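Local coordinates for TRAP dicarboxylate transporter-DctP subunit (Desulfovibrio salexigens, PDB 4N6D), which probably captures a small organic acid in the periplasm and hands it to the membrane subunits of a TRAP transporter, at residues 45-50 against 260-265; 72-77 against 86-91; 93-98 against 232-237; 168-173 against 187-192; 221-226 against 285-290. All blocks are in the same frame, centred on the assembly; numbering follows the deposited sequence. Where two conformers were deposited one is given.

Contact 1: residues 45-50 against 260-265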
# COMPACT_ATOMS: atom_id res chain seq x y z
N CYS A 45 10.64 -1.79 -4.40
CA CYS A 45 11.88 -1.94 -5.17
C CYS A 45 11.90 -3.26 -5.90
O CYS A 45 12.35 -3.33 -7.03
CB CYS A 45 13.08 -1.82 -4.26
SG CYS A 45 13.28 -0.10 -3.69
N VAL A 46 11.40 -4.32 -5.27
CA VAL A 46 11.36 -5.61 -5.94
C VAL A 46 10.53 -5.53 -7.22
O VAL A 46 10.93 -6.03 -8.28
CB VAL A 46 10.82 -6.71 -5.00
CG1 VAL A 46 10.50 -7.99 -5.77
CG2 VAL A 46 11.82 -6.99 -3.91
N GLN A 47 9.37 -4.89 -7.15
CA GLN A 47 8.57 -4.78 -8.36
C GLN A 47 9.29 -3.91 -9.38
O GLN A 47 9.21 -4.18 -10.58
CB GLN A 47 7.15 -4.28 -8.06
CG GLN A 47 7.05 -2.83 -7.65
CD GLN A 47 7.19 -1.83 -8.79
OE1 GLN A 47 6.82 -2.09 -9.95
NE2 GLN A 47 7.70 -0.65 -8.45
N MET A 48 10.00 -2.88 -8.92
CA MET A 48 10.76 -2.02 -9.84
C MET A 48 11.74 -2.88 -10.69
O MET A 48 11.84 -2.75 -11.92
CB MET A 48 11.50 -0.94 -9.07
CG MET A 48 12.63 -0.25 -9.82
SD MET A 48 13.56 0.90 -8.78
CE MET A 48 14.37 -0.23 -7.63
N GLU A 49 12.45 -3.79 -10.03
CA GLU A 49 13.42 -4.62 -10.75
C GLU A 49 12.73 -5.53 -11.76
O GLU A 49 13.25 -5.76 -12.84
CB GLU A 49 14.27 -5.48 -9.81
CG GLU A 49 15.12 -4.67 -8.85
CD GLU A 49 16.16 -3.81 -9.55
OE1 GLU A 49 16.56 -4.15 -10.68
OE2 GLU A 49 16.56 -2.79 -8.97
N ARG A 50 11.57 -6.07 -11.39
CA ARG A 50 10.83 -6.94 -12.33
C ARG A 50 10.33 -6.13 -13.53
O ARG A 50 10.38 -6.59 -14.68
CB ARG A 50 9.68 -7.63 -11.60
CG ARG A 50 8.98 -8.70 -12.45
CD ARG A 50 7.71 -8.17 -13.04
NE ARG A 50 7.11 -9.15 -13.94
CZ ARG A 50 6.02 -8.93 -14.66
NH1 ARG A 50 5.38 -7.77 -14.57
NH2 ARG A 50 5.55 -9.89 -15.47
N ARG A 260 -1.44 -2.19 -16.15
CA ARG A 260 -2.29 -3.11 -15.42
C ARG A 260 -1.52 -4.37 -14.99
O ARG A 260 -1.69 -4.86 -13.87
CB ARG A 260 -3.51 -3.52 -16.26
CG ARG A 260 -4.51 -4.32 -15.46
CD ARG A 260 -5.40 -5.14 -16.38
NE ARG A 260 -6.19 -6.08 -15.60
CZ ARG A 260 -7.25 -5.73 -14.90
NH1 ARG A 260 -7.67 -4.47 -14.92
NH2 ARG A 260 -7.91 -6.65 -14.20
N GLU A 261 -0.68 -4.88 -15.88
CA GLU A 261 0.07 -6.09 -15.59
C GLU A 261 0.91 -5.89 -14.34
O GLU A 261 1.00 -6.77 -13.49
CB GLU A 261 1.02 -6.45 -16.73
CG GLU A 261 0.39 -6.77 -18.05
CD GLU A 261 1.38 -7.36 -19.04
OE1 GLU A 261 2.45 -7.81 -18.59
OE2 GLU A 261 1.07 -7.38 -20.26
N GLN A 262 1.59 -4.75 -14.25
CA GLN A 262 2.50 -4.52 -13.14
C GLN A 262 1.74 -4.30 -11.83
O GLN A 262 2.23 -4.67 -10.76
CB GLN A 262 3.47 -3.36 -13.44
CG GLN A 262 4.61 -3.22 -12.46
CD GLN A 262 5.58 -4.36 -12.54
OE1 GLN A 262 5.55 -5.13 -13.48
NE2 GLN A 262 6.46 -4.45 -11.55
N ALA A 263 0.56 -3.70 -11.91
CA ALA A 263 -0.29 -3.56 -10.73
C ALA A 263 -0.61 -4.97 -10.18
O ALA A 263 -0.46 -5.25 -8.98
CB ALA A 263 -1.58 -2.81 -11.09
N GLU A 264 -1.06 -5.86 -11.07
CA GLU A 264 -1.38 -7.24 -10.68
C GLU A 264 -0.14 -7.98 -10.18
O GLU A 264 -0.19 -8.67 -9.17
CB GLU A 264 -1.99 -8.00 -11.86
CG GLU A 264 -2.39 -9.42 -11.52
CD GLU A 264 -3.19 -10.10 -12.62
OE1 GLU A 264 -3.79 -9.41 -13.46
OE2 GLU A 264 -3.21 -11.34 -12.64
N TRP A 265 0.96 -7.85 -10.90
CA TRP A 265 2.17 -8.59 -10.54
C TRP A 265 2.62 -8.21 -9.15
O TRP A 265 3.02 -9.07 -8.35
CB TRP A 265 3.31 -8.32 -11.53
CG TRP A 265 4.46 -9.22 -11.25
CD1 TRP A 265 4.70 -10.43 -11.82
CD2 TRP A 265 5.50 -9.01 -10.29
NE1 TRP A 265 5.84 -10.99 -11.29
CE2 TRP A 265 6.34 -10.14 -10.34
CE3 TRP A 265 5.80 -7.99 -9.40
CZ2 TRP A 265 7.48 -10.26 -9.53
CZ3 TRP A 265 6.93 -8.11 -8.60
CH2 TRP A 265 7.73 -9.24 -8.67
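Arg50 and Trp265 make the aromatic half of this helix-helix contact. The guanidinium lies flat on the indole, the two planes only 5° apart, and Arg50 CZ stands 3.9 Å from the centroid of the five-membered ring, a cation-pi geometry. The aliphatic arm takes part as well: with CG anti to the backbone N (chi1 -172°) and a bend at chi2, Arg50 CD comes over the same ring, 3.6 Å from its centroid, in a CH-pi contact. Apolar packing is slight by comparison: Val46 CG1 meets Trp265 CH2 at the ring edge, 4.2 Å away, while Gln47 CA lies 3.7 Å from Trp265 CZ3.

Hydrogen bonding runs through the amide of Gln262. Its NE2 donates to Gln47 OE1 at 2.9 Å, and its OE1 accepts from Arg50 NH1, also at 2.9 Å; the oxygen lies in the guanidinium plane. One amide therefore links two residues of the facing helix, and its bond to NH1 helps fix the rotation of the stacked guanidinium. Gln47 is itself oriented by bonds from NE2 to Pro44 O and Tyr34 OH.

The short helical segments approach to 10.7 Å at 138°, closer to antiparallel than to perpendicular. Gln47 and Gln262 rest on Phe145 and Thr143 of strand 139-146, Trp265 meets the ring of Tyr269 one turn on, and Ala263 packs on Trp125 of helix 117-131.

Contact 2: residues 72-77 against 86-91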
# COMPACT_ATOMS: atom_id res chain seq x y z
N THR A 72 18.92 6.51 -3.28
CA THR A 72 20.25 6.85 -3.79
C THR A 72 20.24 7.90 -4.90
O THR A 72 21.28 8.47 -5.21
CB THR A 72 21.02 5.64 -4.30
OG1 THR A 72 20.25 4.89 -5.25
CG2 THR A 72 21.44 4.75 -3.10
N LEU A 73 19.09 8.15 -5.50
CA LEU A 73 18.97 9.26 -6.46
C LEU A 73 17.98 10.28 -5.92
O LEU A 73 18.33 11.43 -5.71
CB LEU A 73 18.55 8.72 -7.82
CG LEU A 73 18.35 9.71 -8.96
CD1 LEU A 73 19.57 10.57 -9.17
CD2 LEU A 73 17.96 8.94 -10.26
N LEU A 74 16.73 9.87 -5.72
CA LEU A 74 15.73 10.69 -5.05
C LEU A 74 15.15 9.89 -3.87
O LEU A 74 15.06 8.67 -3.92
CB LEU A 74 14.59 11.08 -5.99
CG LEU A 74 14.93 11.82 -7.27
CD1 LEU A 74 13.70 11.98 -8.15
CD2 LEU A 74 15.51 13.15 -6.93
N GLY A 75 14.77 10.59 -2.82
CA GLY A 75 14.17 9.93 -1.67
C GLY A 75 12.77 10.46 -1.39
O GLY A 75 12.13 11.04 -2.26
N ALA A 76 12.32 10.27 -0.16
CA ALA A 76 10.98 10.69 0.23
C ALA A 76 10.77 12.18 0.04
O ALA A 76 9.66 12.61 -0.29
CB ALA A 76 10.72 10.31 1.69
N LYS A 77 11.82 12.96 0.24
CA LYS A 77 11.70 14.42 0.27
C LYS A 77 11.63 15.05 -1.11
O LYS A 77 11.24 16.20 -1.26
CB LYS A 77 12.87 15.04 1.01
CG LYS A 77 14.16 14.92 0.25
CD LYS A 77 15.33 15.55 0.98
CE LYS A 77 16.59 15.43 0.14
NZ LYS A 77 17.84 15.59 0.95
N GLY A 86 13.08 16.17 -13.92
CA GLY A 86 13.88 15.29 -14.75
C GLY A 86 15.17 14.80 -14.09
O GLY A 86 16.02 14.19 -14.76
N GLN A 87 15.32 15.05 -12.79
CA GLN A 87 16.46 14.51 -12.07
C GLN A 87 16.47 13.00 -12.11
O GLN A 87 17.54 12.36 -12.09
CB GLN A 87 16.44 14.94 -10.62
CG GLN A 87 16.89 16.32 -10.38
CD GLN A 87 16.88 16.62 -8.90
OE1 GLN A 87 17.59 15.96 -8.13
NE2 GLN A 87 16.06 17.57 -8.49
N ALA A 88 15.26 12.42 -12.13
CA ALA A 88 15.08 11.02 -12.46
C ALA A 88 13.99 10.95 -13.50
O ALA A 88 13.11 11.81 -13.53
CB ALA A 88 14.67 10.19 -11.25
N ASP A 89 14.04 9.94 -14.37
CA ASP A 89 12.98 9.76 -15.35
C ASP A 89 11.71 9.20 -14.72
O ASP A 89 10.60 9.54 -15.14
CB ASP A 89 13.42 8.85 -16.50
CG ASP A 89 14.61 9.45 -17.27
OD1 ASP A 89 14.41 10.48 -17.96
OD2 ASP A 89 15.73 8.90 -17.17
N ILE A 90 11.88 8.36 -13.72
CA ILE A 90 10.79 7.61 -13.10
C ILE A 90 11.00 7.59 -11.62
O ILE A 90 12.14 7.59 -11.14
CB ILE A 90 10.78 6.14 -13.62
CG1 ILE A 90 10.61 6.09 -15.13
CG2 ILE A 90 9.69 5.32 -12.90
CD1 ILE A 90 10.89 4.68 -15.71
N GLY A 91 9.91 7.60 -10.87
CA GLY A 91 10.00 7.53 -9.42
C GLY A 91 8.77 6.87 -8.81
O GLY A 91 7.72 6.77 -9.45
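Leu73 and Leu74 reach Ala88 through different torsions. Leu73 has chi1 179°, its CG lying beside the carbonyl carbon, whereas Leu74 has chi1 -57°, its CG beside the backbone N. The result is that two consecutive leucines of an irregular loop both send a branch to the same methyl: Leu73 CD2 and Leu74 CD1 each stop 3.7 Å from Ala88 CB, arriving from clearly different directions.

Gln87 is met as well: both Leu73 methyls lie near its carbonyl oxygen, CD2 at 3.9 Å and CD1 at 4.0 Å from Gln87 O. Leu74 CD2 turns instead to the side chain, coming within 3.7 Å of Gln87 OE1. The Gln87 chain, extended beyond CG, crosses the Leu74 side chain at a slant and brings OE1 to CD2. The contact is thus one of van der Waals packing, 197 Å² in all, with Leu74 and Ala88 buried and Gln87 at the solvent side.

Just before, Gly86 ends helix 79-85 in a Schellman motif, its positive phi turning the chain toward strand 90-94. Leu74 also packs on Val83 of that helix and on Ala35 of strand 30-35. The contact therefore joins the loop that enters helix 79-85 to the one that leaves it, within the beta-alpha-beta crossover from strand 63-68 to strand 90-94, with strand 30-35 lying between the two parallel strands, as in the 2-1-3 strand order of type II periplasmic binding proteins.

Contact 3: residues 93-98 against 232-237. With EDO (1,2-ethanediol), chain E.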
# COMPACT_ATOMS: atom_id res chain seq x y z
N VAL A 93 6.10 6.86 -5.65
CA VAL A 93 5.46 7.73 -4.68
C VAL A 93 4.51 6.96 -3.77
O VAL A 93 3.63 6.26 -4.25
CB VAL A 93 4.70 8.86 -5.38
CG1 VAL A 93 3.99 9.75 -4.35
CG2 VAL A 93 5.64 9.69 -6.27
N SER A 94 4.69 7.12 -2.46
CA SER A 94 3.72 6.64 -1.48
C SER A 94 2.73 7.77 -1.24
O SER A 94 3.07 8.78 -0.65
CB SER A 94 4.43 6.28 -0.17
OG SER A 94 3.49 5.85 0.81
N LEU A 95 1.50 7.62 -1.73
CA LEU A 95 0.59 8.76 -1.74
C LEU A 95 0.30 9.33 -0.35
O LEU A 95 0.11 10.53 -0.21
CB LEU A 95 -0.73 8.41 -2.44
CG LEU A 95 -0.65 7.72 -3.80
CD1 LEU A 95 -2.07 7.57 -4.38
CD2 LEU A 95 0.23 8.48 -4.79
N ALA A 96 0.22 8.45 0.64
CA ALA A 96 -0.12 8.84 2.00
C ALA A 96 0.86 9.83 2.60
O ALA A 96 0.52 10.53 3.55
CB ALA A 96 -0.22 7.60 2.90
N TYR A 97 2.09 9.86 2.09
CA TYR A 97 3.11 10.77 2.60
C TYR A 97 2.91 12.22 2.15
O TYR A 97 3.60 13.13 2.63
CB TYR A 97 4.51 10.29 2.18
CG TYR A 97 5.67 11.05 2.82
CD1 TYR A 97 5.79 11.13 4.20
CD2 TYR A 97 6.63 11.68 2.04
CE1 TYR A 97 6.83 11.82 4.78
CE2 TYR A 97 7.69 12.37 2.63
CZ TYR A 97 7.78 12.43 4.00
OH TYR A 97 8.81 13.12 4.61
N HIS A 98 1.96 12.44 1.23
CA HIS A 98 1.73 13.76 0.64
C HIS A 98 0.27 14.18 0.74
O HIS A 98 -0.41 14.29 -0.26
CB HIS A 98 2.11 13.74 -0.84
CG HIS A 98 3.46 13.15 -1.08
ND1 HIS A 98 4.63 13.87 -0.92
CD2 HIS A 98 3.83 11.89 -1.40
CE1 HIS A 98 5.66 13.09 -1.17
NE2 HIS A 98 5.20 11.88 -1.46
N VAL A 232 -4.87 -0.16 3.36
CA VAL A 232 -3.61 -0.33 2.64
C VAL A 232 -2.97 1.03 2.36
O VAL A 232 -3.58 2.08 2.58
CB VAL A 232 -3.83 -1.05 1.27
CG1 VAL A 232 -4.48 -2.44 1.43
CG2 VAL A 232 -4.68 -0.19 0.35
N TYR A 233 -1.73 1.01 1.91
CA TYR A 233 -1.03 2.18 1.43
C TYR A 233 -0.91 2.12 -0.08
O TYR A 233 -0.33 1.17 -0.61
CB TYR A 233 0.39 2.26 2.01
CG TYR A 233 0.40 2.40 3.50
CD1 TYR A 233 0.23 3.65 4.10
CD2 TYR A 233 0.54 1.30 4.31
CE1 TYR A 233 0.20 3.78 5.47
CE2 TYR A 233 0.52 1.42 5.69
CZ TYR A 233 0.36 2.66 6.26
OH TYR A 233 0.34 2.79 7.63
N PRO A 234 -1.46 3.12 -0.78
CA PRO A 234 -1.35 3.17 -2.23
C PRO A 234 -0.07 3.88 -2.73
O PRO A 234 0.42 4.84 -2.11
CB PRO A 234 -2.57 3.99 -2.64
CG PRO A 234 -2.76 4.95 -1.50
CD PRO A 234 -2.32 4.20 -0.26
N PHE A 235 0.41 3.40 -3.87
CA PHE A 235 1.63 3.91 -4.49
C PHE A 235 1.37 4.19 -5.96
O PHE A 235 0.54 3.52 -6.58
CB PHE A 235 2.74 2.85 -4.45
CG PHE A 235 3.24 2.52 -3.07
CD1 PHE A 235 2.53 1.68 -2.23
CD2 PHE A 235 4.44 3.03 -2.63
CE1 PHE A 235 2.99 1.38 -0.98
CE2 PHE A 235 4.92 2.72 -1.37
CZ PHE A 235 4.18 1.89 -0.54
N ALA A 236 2.09 5.17 -6.51
CA ALA A 236 2.11 5.41 -7.94
C ALA A 236 3.53 5.41 -8.46
O ALA A 236 4.44 5.90 -7.79
CB ALA A 236 1.45 6.76 -8.26
N ILE A 237 3.71 4.82 -9.63
CA ILE A 237 4.97 4.95 -10.37
C ILE A 237 4.77 6.02 -11.44
O ILE A 237 3.91 5.89 -12.33
CB ILE A 237 5.41 3.63 -10.99
CG1 ILE A 237 5.51 2.52 -9.92
CG2 ILE A 237 6.73 3.82 -11.75
CD1 ILE A 237 6.41 2.87 -8.72
C1 EDO E . 7.65 9.26 -1.17
O1 EDO E . 6.24 9.22 -1.34
C2 EDO E . 8.19 9.69 -2.53
O2 EDO E . 7.40 10.83 -2.93
O HOH W 1 0.66 5.52 0.58
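Val93 and Ala236 form an antiparallel hydrogen-bonded pair: Val93 N donates to Ala236 O at 2.9 Å with an N-H...O angle of 169°, and Ala236 N returns the bond to Val93 O, also at 2.9 Å. The next pair, Ser94 with Phe235, is non-hydrogen-bonded, and there Phe235 CA comes 3.1 Å from Val93 O in a CA-H...O contact. Leu95 N then adds a bond of 3.0 Å to Pro234 O as residues 93-98 leave the strand for a 3-10 turn. Val93 and Ala236 point to one face of the sheet, Ser94 and Phe235 to the other.

Side chains fill in around this backbone core. The two methyls of Leu95 divide their work, CD1 packing 4.0 Å from Pro234 CG and CD2 lying 4.1 Å from Ala236 CB. Ala96 CB touches the edge of the Tyr233 ring.

A water braces the turn. It accepts from Ala96 N, donates to Pro234 O at 2.8 Å and pairs with Ser94 OG, which chi1 of 178° places anti to the backbone N. Pro234 O is thereby held by both Leu95 N and the water. Separately, an ethanediol, probably from the crystallisation liquor, occupies the site beside Ser94 N and His98 NE2: its O1 accepts from Ser94 N at 2.8 Å, and both its hydroxyls bond to His98 NE2.

Beyond, strand 139-146 flanks strand 234-240 on the side away from strand 90-94, with Phe145 against Phe235. Phe43 meets Phe235 edge-to-face, and Thr79 and Leu80 of helix 79-85 pack on Val93.

Contact 4: residues 168-173 against 187-192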
# COMPACT_ATOMS: atom_id res chain seq x y z
N GLU A 168 -1.03 -0.33 24.35
CA GLU A 168 -0.02 0.45 23.66
C GLU A 168 0.44 -0.25 22.38
O GLU A 168 0.94 -1.38 22.42
CB GLU A 168 1.17 0.67 24.60
CG GLU A 168 0.85 1.48 25.84
CD GLU A 168 0.28 0.67 27.02
OE1 GLU A 168 0.08 -0.56 26.91
OE2 GLU A 168 0.04 1.30 28.07
N VAL A 169 0.25 0.40 21.23
CA VAL A 169 0.56 -0.21 19.93
C VAL A 169 1.31 0.79 19.04
O VAL A 169 0.92 1.94 18.93
CB VAL A 169 -0.72 -0.65 19.18
CG1 VAL A 169 -0.38 -1.26 17.83
CG2 VAL A 169 -1.55 -1.65 20.01
N ARG A 170 2.40 0.34 18.44
CA ARG A 170 3.17 1.18 17.56
C ARG A 170 2.38 1.47 16.30
O ARG A 170 1.89 0.56 15.62
CB ARG A 170 4.47 0.47 17.21
CG ARG A 170 5.52 1.35 16.62
CD ARG A 170 5.55 1.24 15.13
NE ARG A 170 6.65 2.03 14.59
CZ ARG A 170 6.89 2.18 13.29
NH1 ARG A 170 6.11 1.58 12.40
NH2 ARG A 170 7.91 2.93 12.88
N ALA A 171 2.26 2.75 15.98
CA ALA A 171 1.50 3.18 14.83
C ALA A 171 1.80 4.64 14.51
O ALA A 171 2.34 5.37 15.33
CB ALA A 171 0.02 3.03 15.11
N SER A 172 1.40 5.06 13.32
CA SER A 172 1.51 6.44 12.93
C SER A 172 0.35 6.76 12.00
O SER A 172 -0.42 5.87 11.64
CB SER A 172 2.82 6.67 12.18
OG SER A 172 2.78 6.05 10.91
N GLY A 173 0.25 8.03 11.59
CA GLY A 173 -0.72 8.40 10.57
C GLY A 173 -2.13 7.90 10.83
O GLY A 173 -2.65 8.02 11.94
N VAL A 187 1.40 4.64 19.80
CA VAL A 187 2.69 5.21 20.17
C VAL A 187 3.53 5.30 18.91
O VAL A 187 3.63 4.33 18.16
CB VAL A 187 3.43 4.32 21.18
CG1 VAL A 187 4.77 4.94 21.56
CG2 VAL A 187 2.58 4.10 22.43
N SER A 188 4.13 6.45 18.65
CA SER A 188 5.05 6.56 17.52
C SER A 188 6.47 6.31 18.00
O SER A 188 6.89 6.80 19.05
CB SER A 188 4.94 7.93 16.84
OG SER A 188 3.74 7.99 16.06
N MET A 189 7.21 5.52 17.23
CA MET A 189 8.60 5.28 17.56
C MET A 189 9.24 4.57 16.40
O MET A 189 8.54 3.90 15.63
CB MET A 189 8.71 4.41 18.80
CG MET A 189 8.17 3.00 18.60
SD MET A 189 8.70 1.94 19.99
CE MET A 189 8.41 3.03 21.39
N PRO A 190 10.56 4.69 16.27
CA PRO A 190 11.24 4.11 15.11
C PRO A 190 11.15 2.59 15.10
O PRO A 190 11.24 1.95 16.15
CB PRO A 190 12.68 4.56 15.29
CG PRO A 190 12.60 5.79 16.13
CD PRO A 190 11.45 5.57 17.05
N MET A 191 10.98 2.03 13.91
CA MET A 191 10.88 0.58 13.76
C MET A 191 12.06 -0.08 14.50
O MET A 191 11.88 -1.11 15.17
CB MET A 191 10.86 0.21 12.27
CG MET A 191 10.44 -1.22 11.97
SD MET A 191 8.75 -1.61 12.47
CE MET A 191 7.77 -1.26 11.00
N SER A 192 13.24 0.54 14.41
CA SER A 192 14.43 0.02 15.07
C SER A 192 14.33 -0.05 16.61
O SER A 192 14.99 -0.89 17.23
CB SER A 192 15.65 0.86 14.70
OG SER A 192 15.55 2.17 15.23
O HOH W 2 5.64 5.15 14.74
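Arg170 and Val187 pair in a short parallel two-stranded arrangement at the protein surface, their CA atoms 4.8 Å apart, where strand 168-170 runs beside the end of strand 185-187. Val187 N donates to Val169 O at 2.9 Å, and Ala171 N donates to Val187 O at 3.0 Å, so that Val187 is gripped on both sides of Arg170; the CA of Arg170 adds a CA-H...O contact to Val187 O.

With helix 173-181 between them, the two strands form a beta-alpha-beta unit, Val169 and Ala171 packing on Leu179 of the helix. Arg170 lies in the strand where TRAP solute receptors usually carry an arginine for the substrate carboxylate, and such a role is probable here.

Beyond the paired strands the Arg170 side chain reaches along residues 189-191. A bend at chi2 (-99°) swings the guanidinium to the carbonyl of Met189, which it grips side-on: Arg170 NE reaches Met189 O at 2.9 Å, nearly along the C=O axis, and Arg170 NH2 at 3.0 Å, the oxygen lying in the guanidinium plane. The two hydrogen bonds to this one oxygen should hold the group's rotation. Over one face sits a water that accepts from Met189 N. Across the opposite face runs Met191, its SD 4.1 Å above the plane and its CE 3.6 Å from Arg170 NH1. Lower on the stem, Arg170 CG meets Met189 CG at 3.7 Å.

Contact 5: residues 221-226 against 285-290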
# COMPACT_ATOMS: atom_id res chain seq x y z
N ILE A 221 8.55 -11.97 19.04
CA ILE A 221 7.96 -11.29 20.18
C ILE A 221 6.44 -11.27 20.12
O ILE A 221 5.77 -11.49 21.14
CB ILE A 221 8.47 -9.84 20.25
CG1 ILE A 221 9.99 -9.83 20.42
CG2 ILE A 221 7.79 -9.10 21.38
CD1 ILE A 221 10.58 -8.44 20.32
N CYS A 222 5.88 -11.02 18.94
CA CYS A 222 4.44 -10.89 18.77
C CYS A 222 3.91 -12.11 18.07
O CYS A 222 3.97 -12.19 16.85
CB CYS A 222 4.09 -9.67 17.93
SG CYS A 222 4.71 -8.13 18.62
N ARG A 223 3.36 -13.04 18.85
CA ARG A 223 2.94 -14.31 18.31
C ARG A 223 1.44 -14.46 18.16
O ARG A 223 0.96 -15.57 17.95
CB ARG A 223 3.48 -15.42 19.22
CG ARG A 223 5.00 -15.35 19.28
CD ARG A 223 5.65 -16.53 19.91
NE ARG A 223 7.07 -16.28 20.05
CZ ARG A 223 7.95 -17.18 20.47
NH1 ARG A 223 7.55 -18.41 20.76
NH2 ARG A 223 9.23 -16.85 20.59
N TYR A 224 0.71 -13.35 18.29
CA TYR A 224 -0.73 -13.32 18.07
C TYR A 224 -1.04 -12.23 17.05
O TYR A 224 -0.72 -11.05 17.24
CB TYR A 224 -1.50 -13.08 19.38
CG TYR A 224 -1.18 -14.14 20.37
CD1 TYR A 224 -1.88 -15.34 20.38
CD2 TYR A 224 -0.13 -13.98 21.28
CE1 TYR A 224 -1.58 -16.34 21.27
CE2 TYR A 224 0.18 -14.99 22.17
CZ TYR A 224 -0.55 -16.17 22.15
OH TYR A 224 -0.28 -17.19 23.03
N GLU A 225 -1.63 -12.66 15.95
CA GLU A 225 -1.81 -11.80 14.80
C GLU A 225 -3.30 -11.68 14.53
O GLU A 225 -3.96 -12.66 14.13
CB GLU A 225 -1.10 -12.40 13.58
CG GLU A 225 0.12 -13.28 13.89
CD GLU A 225 1.22 -12.58 14.68
OE1 GLU A 225 1.17 -11.33 14.83
OE2 GLU A 225 2.15 -13.28 15.18
N THR A 226 -3.84 -10.49 14.75
CA THR A 226 -5.28 -10.26 14.55
C THR A 226 -5.53 -9.60 13.21
O THR A 226 -5.09 -8.48 12.97
CB THR A 226 -5.85 -9.42 15.69
OG1 THR A 226 -5.64 -10.14 16.92
CG2 THR A 226 -7.34 -9.18 15.50
N TYR A 285 7.67 -20.10 15.35
CA TYR A 285 7.19 -19.63 16.66
C TYR A 285 5.74 -19.95 16.98
O TYR A 285 5.22 -19.45 17.98
CB TYR A 285 7.38 -18.12 16.77
CG TYR A 285 8.77 -17.59 16.47
CD1 TYR A 285 9.82 -17.77 17.36
CD2 TYR A 285 9.00 -16.86 15.32
CE1 TYR A 285 11.09 -17.24 17.08
CE2 TYR A 285 10.24 -16.34 15.03
CZ TYR A 285 11.27 -16.53 15.90
OH TYR A 285 12.49 -15.99 15.57
N SER A 286 5.10 -20.78 16.16
CA SER A 286 3.71 -21.19 16.37
C SER A 286 2.79 -20.00 16.62
O SER A 286 2.01 -19.99 17.57
CB SER A 286 3.60 -22.16 17.55
OG SER A 286 4.29 -23.37 17.29
N ILE A 287 2.87 -19.00 15.74
CA ILE A 287 2.00 -17.87 15.83
C ILE A 287 0.57 -18.32 15.61
O ILE A 287 0.32 -19.37 15.01
CB ILE A 287 2.39 -16.75 14.81
CG1 ILE A 287 2.30 -17.27 13.38
CG2 ILE A 287 3.79 -16.23 15.10
CD1 ILE A 287 2.10 -16.18 12.35
N GLU A 288 -0.36 -17.51 16.10
CA GLU A 288 -1.78 -17.80 15.96
C GLU A 288 -2.45 -16.66 15.21
O GLU A 288 -2.24 -15.49 15.52
CB GLU A 288 -2.45 -17.96 17.34
CG GLU A 288 -3.94 -18.23 17.24
CD GLU A 288 -4.65 -18.25 18.58
OE1 GLU A 288 -3.96 -18.29 19.63
OE2 GLU A 288 -5.90 -18.23 18.58
N MET A 289 -3.26 -17.02 14.21
CA MET A 289 -4.05 -16.05 13.46
C MET A 289 -5.42 -15.92 14.10
O MET A 289 -6.10 -16.90 14.36
CB MET A 289 -4.21 -16.49 12.01
CG MET A 289 -2.92 -16.86 11.32
SD MET A 289 -1.71 -15.53 11.26
CE MET A 289 -2.64 -14.24 10.39
N ILE A 290 -5.83 -14.68 14.35
CA ILE A 290 -7.08 -14.39 15.02
C ILE A 290 -7.98 -13.48 14.17
O ILE A 290 -7.49 -12.58 13.50
CB ILE A 290 -6.80 -13.67 16.35
CG1 ILE A 290 -5.96 -14.57 17.25
CG2 ILE A 290 -8.13 -13.30 17.02
CD1 ILE A 290 -5.43 -13.87 18.49
O HOH W 3 0.71 -18.35 19.31
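Tyr224, Glu225 and Thr226 pair in parallel with Glu288, Met289 and Ile290, the short strand axes 4.7 Å apart and 24° from parallel. Strand 288-290 is outermost in a mixed four-stranded sheet. On the other side of strand 224-226, Arg223 and Tyr224 both face Thr154, a classic beta bulge.

Glu225 shows how the sheet face is filled. Its amide N bonds to Glu288 O, and its CB lies 3.9 Å from Met289 SD. Chi1 of -29°, far from a staggered value, then sets CG 3.6 Å from Glu288 O and 3.8 Å from Ile287 CD1. The bend at chi2 turns the carboxyl back along the chain, where OE2 rests 3.4 Å from Ile287 CG2. OE2 also stands 2.7 Å from Cys222 O, so close for two oxygens that this buried acid is probably protonated.

Tyr224, on the opposite face, meets Glu288 OE1 at its ring edge, although Glu288 makes its salt bridge with Arg159. Farther out is Arg223, whose NH2 bonds to Glu220 O; Tyr285 CD1 sits over the rim of one face of its guanidinium, 3.4 Å from Arg223 NH2, the two planes inclined at 44°.

Contact 3 is the core of the set, buried near the centre of the chain and held mainly by backbone bonds; contact 4 is a surface contact, and contacts 1, 2 and 5 are partly buried. Contacts 2 and 3 share strand 90-94 and touch through Ile90 and Ile237, while Gln47 of contact 1 packs on Ile237 from the helix layer. Contact 5 belongs to the other sheet, about 29 Å from contact 1 between centres, yet strand 288-290 directly follows helix 249-285. Chemistry changes with place: side-chain amides and a cation-pi stack join helices, methyls close the loop of contact 2, parallel pairing governs contact 5, and contact 4 adds an arginine gripping a backbone carbonyl to a single parallel pair.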